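Local coordinates for protein TetR-family transcriptional regulator (Pectobacterium atrosepticum, PDB 2HYT) that probably binds cis-regulatory DNA through a helix-turn-helix motif and regulates transcription as a TetR-family factor, at residues D84-L97 and L185-R197. Numbering follows the deposited sequence.
Sequences DDWEGFRCRCRAYL and LELLLRGLLVKPR. With EDO (1,2-ethanediol), chain B.
Leu193 sets its CD2 methyl over one face of the Trp86 indole, a CH-pi contact with CD2 3.6 Å from the centroid of the five-membered ring, while the CG methylene of Arg90 lies against the opposite face. With CG anti to the backbone N (chi1 176°), Trp86 reaches across to the C-terminal segment, and its far edge, at CH2, comes within 3.4 Å of Leu189 O, near the ring plane. Arg197, the last residue of the chain, folds back over the start of helix 85-98: one face of its guanidinium rests on Trp86 CB and CD1, and NH1 donates to Asp84 OD2 at 2.9 Å, lying on the syn side of that oxygen. The same OD2 takes the N-cap bond from Glu87 N on its anti side, so the helix cap and the chain terminus share one acceptor; a water links Asp84 OD1, Trp86 N and Arg197 NH2. Farther along, Glu186 meets two arginines. Arg90 grips it side-on, NE to OE1 at 2.9 Å and NH2 to OE2 at 3.1 Å, with guanidinium and carboxylate planes turned 73° apart. Arg94 NH1 brings a second bond to OE2, 2.9 Å long, along the syn lone pair, and Glu87 holds Arg90 from its NH1 side. Beneath these charges Leu189 sets CD2 against Phe89 CZ at 3.9 Å, and Leu185 CD2 fits between Cys93 CB and Leu97 CD1. Leu192 also packs on Leu188 of the second subunit. Segments 85-97 and 185-190 run roughly antiparallel, their axes at 145°, and between their parent helices an apolar seam is edged on one side by a salt-bridge network, within the all-helical C-terminal domain of the TetR fold.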
# COMPACT_ATOMS: atom_id res chain seq x y z
N ASP A 84 -4.14 -21.72 -20.30
CA ASP A 84 -3.31 -22.33 -19.25
C ASP A 84 -3.46 -21.46 -18.00
O ASP A 84 -3.27 -20.27 -18.09
CB ASP A 84 -1.84 -22.33 -19.67
CG ASP A 84 -0.97 -22.93 -18.62
OD1 ASP A 84 -0.99 -24.16 -18.45
OD2 ASP A 84 -0.31 -22.19 -17.89
N ASP A 85 -3.80 -22.04 -16.86
CA ASP A 85 -4.16 -21.21 -15.73
C ASP A 85 -2.96 -20.49 -15.10
O ASP A 85 -3.10 -19.35 -14.61
CB ASP A 85 -4.95 -22.00 -14.72
CG ASP A 85 -6.29 -22.50 -15.32
OD1 ASP A 85 -6.82 -21.83 -16.23
OD2 ASP A 85 -6.75 -23.58 -14.92
N TRP A 86 -1.80 -21.12 -15.14
CA TRP A 86 -0.59 -20.43 -14.65
C TRP A 86 -0.27 -19.23 -15.53
O TRP A 86 -0.00 -18.12 -15.02
CB TRP A 86 0.61 -21.36 -14.62
CG TRP A 86 1.86 -20.65 -14.20
CD1 TRP A 86 2.97 -20.46 -14.97
CD2 TRP A 86 2.13 -20.03 -12.94
NE1 TRP A 86 3.91 -19.75 -14.27
CE2 TRP A 86 3.43 -19.48 -13.02
CE3 TRP A 86 1.43 -19.89 -11.75
CZ2 TRP A 86 4.02 -18.78 -11.94
CZ3 TRP A 86 2.02 -19.21 -10.70
CH2 TRP A 86 3.32 -18.69 -10.80
N GLU A 87 -0.34 -19.40 -16.84
CA GLU A 87 -0.06 -18.29 -17.76
C GLU A 87 -1.14 -17.22 -17.62
O GLU A 87 -0.85 -16.04 -17.72
CB GLU A 87 0.06 -18.78 -19.20
CG GLU A 87 1.21 -19.75 -19.42
CD GLU A 87 2.58 -19.15 -19.15
OE1 GLU A 87 2.76 -17.94 -19.35
OE2 GLU A 87 3.48 -19.91 -18.76
N GLY A 88 -2.38 -17.62 -17.35
CA GLY A 88 -3.43 -16.66 -17.12
C GLY A 88 -3.16 -15.82 -15.87
O GLY A 88 -3.47 -14.62 -15.80
N PHE A 89 -2.62 -16.45 -14.84
CA PHE A 89 -2.27 -15.75 -13.60
C PHE A 89 -1.12 -14.77 -13.85
O PHE A 89 -1.20 -13.62 -13.42
CB PHE A 89 -1.90 -16.80 -12.52
CG PHE A 89 -1.09 -16.24 -11.39
CD1 PHE A 89 -1.68 -15.55 -10.40
CD2 PHE A 89 0.29 -16.44 -11.32
CE1 PHE A 89 -0.94 -15.05 -9.33
CE2 PHE A 89 1.03 -15.96 -10.27
CZ PHE A 89 0.40 -15.24 -9.26
N ARG A 90 -0.09 -15.21 -14.57
CA ARG A 90 1.04 -14.29 -14.94
C ARG A 90 0.49 -13.13 -15.75
O ARG A 90 0.87 -11.98 -15.53
CB ARG A 90 2.11 -15.01 -15.74
CG ARG A 90 2.90 -16.03 -14.91
CD ARG A 90 3.97 -16.77 -15.75
NE ARG A 90 4.78 -15.89 -16.57
CZ ARG A 90 5.39 -16.22 -17.70
NH1 ARG A 90 5.32 -17.46 -18.17
NH2 ARG A 90 6.07 -15.30 -18.37
N CYS A 91 -0.37 -13.43 -16.71
CA CYS A 91 -0.92 -12.40 -17.57
C CYS A 91 -1.76 -11.39 -16.79
O CYS A 91 -1.67 -10.21 -17.06
CB CYS A 91 -1.77 -13.04 -18.65
SG CYS A 91 -2.36 -11.90 -19.84
N ARG A 92 -2.54 -11.87 -15.83
CA ARG A 92 -3.36 -11.02 -14.99
C ARG A 92 -2.46 -10.09 -14.13
O ARG A 92 -2.70 -8.86 -14.02
CB ARG A 92 -4.22 -11.86 -14.10
CG ARG A 92 -5.04 -11.09 -13.12
CD ARG A 92 -6.09 -11.97 -12.51
NE ARG A 92 -6.56 -11.42 -11.25
CZ ARG A 92 -7.61 -11.89 -10.59
NH1 ARG A 92 -8.33 -12.90 -11.07
NH2 ARG A 92 -7.94 -11.31 -9.43
N CYS A 93 -1.44 -10.69 -13.52
CA CYS A 93 -0.50 -9.90 -12.74
C CYS A 93 0.21 -8.83 -13.60
O CYS A 93 0.30 -7.65 -13.19
CB CYS A 93 0.52 -10.77 -12.01
SG CYS A 93 -0.16 -11.84 -10.73
N ARG A 94 0.69 -9.22 -14.78
CA ARG A 94 1.34 -8.25 -15.67
C ARG A 94 0.36 -7.15 -16.10
O ARG A 94 0.73 -5.98 -16.21
CB ARG A 94 1.88 -8.94 -16.89
CG ARG A 94 3.09 -9.79 -16.61
CD ARG A 94 3.79 -10.22 -17.93
NE ARG A 94 2.89 -10.94 -18.84
CZ ARG A 94 2.81 -12.27 -18.95
NH1 ARG A 94 3.56 -13.08 -18.22
NH2 ARG A 94 1.95 -12.78 -19.82
N ALA A 95 -0.88 -7.54 -16.37
CA ALA A 95 -1.91 -6.59 -16.82
C ALA A 95 -2.18 -5.49 -15.78
O ALA A 95 -2.36 -4.31 -16.12
CB ALA A 95 -3.18 -7.33 -17.18
N TYR A 96 -2.12 -5.85 -14.50
CA TYR A 96 -2.24 -4.89 -13.43
C TYR A 96 -1.17 -3.79 -13.52
O TYR A 96 -1.44 -2.58 -13.34
CB TYR A 96 -2.20 -5.59 -12.07
CG TYR A 96 -2.53 -4.69 -10.95
CD1 TYR A 96 -1.55 -3.85 -10.39
CD2 TYR A 96 -3.82 -4.63 -10.42
CE1 TYR A 96 -1.88 -2.98 -9.35
CE2 TYR A 96 -4.13 -3.77 -9.37
CZ TYR A 96 -3.14 -2.94 -8.85
OH TYR A 96 -3.35 -2.06 -7.80
N LEU A 97 0.06 -4.21 -13.78
CA LEU A 97 1.15 -3.26 -13.98
C LEU A 97 0.98 -2.46 -15.26
O LEU A 97 1.25 -1.24 -15.28
CB LEU A 97 2.49 -3.97 -14.00
CG LEU A 97 2.88 -4.74 -12.74
CD1 LEU A 97 4.35 -5.19 -12.82
CD2 LEU A 97 2.64 -3.91 -11.46
N LEU A 185 8.89 -8.86 -11.46
CA LEU A 185 7.71 -9.62 -11.04
C LEU A 185 7.85 -11.11 -11.39
O LEU A 185 7.50 -12.01 -10.60
CB LEU A 185 6.47 -9.03 -11.69
CG LEU A 185 5.16 -9.78 -11.47
CD1 LEU A 185 4.72 -9.74 -10.00
CD2 LEU A 185 4.08 -9.14 -12.38
N GLU A 186 8.32 -11.37 -12.60
CA GLU A 186 8.47 -12.75 -13.07
C GLU A 186 9.38 -13.57 -12.14
O GLU A 186 9.14 -14.74 -11.91
CB GLU A 186 8.96 -12.82 -14.52
CG GLU A 186 8.01 -12.21 -15.55
CD GLU A 186 6.74 -13.02 -15.82
OE1 GLU A 186 6.36 -13.95 -15.07
OE2 GLU A 186 6.08 -12.66 -16.83
N LEU A 187 10.44 -12.95 -11.60
CA LEU A 187 11.30 -13.63 -10.65
C LEU A 187 10.59 -13.94 -9.35
O LEU A 187 10.78 -14.98 -8.74
CB LEU A 187 12.53 -12.77 -10.31
CG LEU A 187 13.49 -12.53 -11.44
CD1 LEU A 187 14.57 -11.59 -10.85
CD2 LEU A 187 14.09 -13.86 -11.98
N LEU A 188 9.78 -13.00 -8.87
CA LEU A 188 8.99 -13.31 -7.67
C LEU A 188 7.97 -14.41 -7.90
O LEU A 188 7.73 -15.26 -7.04
CB LEU A 188 8.24 -12.10 -7.18
CG LEU A 188 8.97 -11.09 -6.32
CD1 LEU A 188 7.95 -10.07 -5.91
CD2 LEU A 188 9.64 -11.75 -5.10
N LEU A 189 7.33 -14.40 -9.05
CA LEU A 189 6.24 -15.36 -9.27
C LEU A 189 6.76 -16.76 -9.50
O LEU A 189 6.10 -17.74 -9.19
CB LEU A 189 5.38 -14.93 -10.46
CG LEU A 189 4.65 -13.59 -10.30
CD1 LEU A 189 3.75 -13.37 -11.50
CD2 LEU A 189 3.83 -13.51 -8.99
N ARG A 190 7.94 -16.89 -10.07
CA ARG A 190 8.37 -18.22 -10.48
C ARG A 190 8.56 -19.19 -9.31
O ARG A 190 8.40 -20.43 -9.48
CB ARG A 190 9.60 -18.13 -11.38
CG ARG A 190 10.87 -17.84 -10.64
CD ARG A 190 11.97 -17.60 -11.66
NE ARG A 190 13.23 -17.32 -10.97
CZ ARG A 190 14.41 -17.26 -11.57
NH1 ARG A 190 14.52 -17.47 -12.88
NH2 ARG A 190 15.50 -17.01 -10.85
N GLY A 191 8.81 -18.64 -8.11
CA GLY A 191 9.00 -19.45 -6.91
C GLY A 191 7.72 -20.08 -6.42
O GLY A 191 7.73 -21.03 -5.65
N LEU A 192 6.58 -19.54 -6.85
CA LEU A 192 5.30 -20.13 -6.46
C LEU A 192 5.06 -21.50 -7.05
O LEU A 192 4.24 -22.26 -6.50
CB LEU A 192 4.17 -19.23 -6.87
CG LEU A 192 4.28 -17.82 -6.29
CD1 LEU A 192 2.98 -17.09 -6.63
CD2 LEU A 192 4.56 -17.82 -4.82
N LEU A 193 5.71 -21.83 -8.17
CA LEU A 193 5.46 -23.10 -8.86
C LEU A 193 5.98 -24.30 -8.09
O LEU A 193 7.07 -24.25 -7.49
CB LEU A 193 6.09 -23.10 -10.23
CG LEU A 193 5.46 -22.20 -11.29
CD1 LEU A 193 6.35 -22.05 -12.54
CD2 LEU A 193 4.08 -22.73 -11.74
N VAL A 194 5.19 -25.37 -8.08
CA VAL A 194 5.64 -26.66 -7.56
C VAL A 194 6.79 -27.18 -8.45
O VAL A 194 7.84 -27.58 -7.94
CB VAL A 194 4.49 -27.69 -7.54
CG1 VAL A 194 4.99 -29.08 -7.24
CG2 VAL A 194 3.45 -27.26 -6.48
N LYS A 195 6.56 -27.14 -9.76
CA LYS A 195 7.46 -27.67 -10.77
C LYS A 195 7.86 -26.53 -11.72
O LYS A 195 7.00 -25.94 -12.39
CB LYS A 195 6.76 -28.77 -11.58
CG LYS A 195 7.59 -29.34 -12.73
N PRO A 196 9.16 -26.20 -11.78
CA PRO A 196 9.57 -25.12 -12.70
C PRO A 196 9.24 -25.42 -14.15
O PRO A 196 9.23 -26.58 -14.57
CB PRO A 196 11.09 -25.06 -12.52
CG PRO A 196 11.35 -25.67 -11.15
CD PRO A 196 10.30 -26.76 -11.03
N ARG A 197 9.01 -24.36 -14.92
CA ARG A 197 8.72 -24.47 -16.34
C ARG A 197 9.89 -23.93 -17.19
O ARG A 197 9.98 -24.20 -18.39
CB ARG A 197 7.44 -23.71 -16.66
CG ARG A 197 6.27 -24.21 -15.86
CD ARG A 197 4.96 -23.69 -16.39
NE ARG A 197 3.82 -24.27 -15.68
CZ ARG A 197 2.56 -24.05 -16.01
NH1 ARG A 197 2.25 -23.25 -17.04
NH2 ARG A 197 1.59 -24.64 -15.31
OXT ARG A 197 10.77 -23.23 -16.68
C1 EDO B . -4.33 -8.30 -9.89
O1 EDO B . -5.56 -9.04 -10.02
C2 EDO B . -4.36 -7.54 -8.56
O2 EDO B . -4.24 -8.46 -7.44
O HOH W 1 -1.24 -24.10 -15.69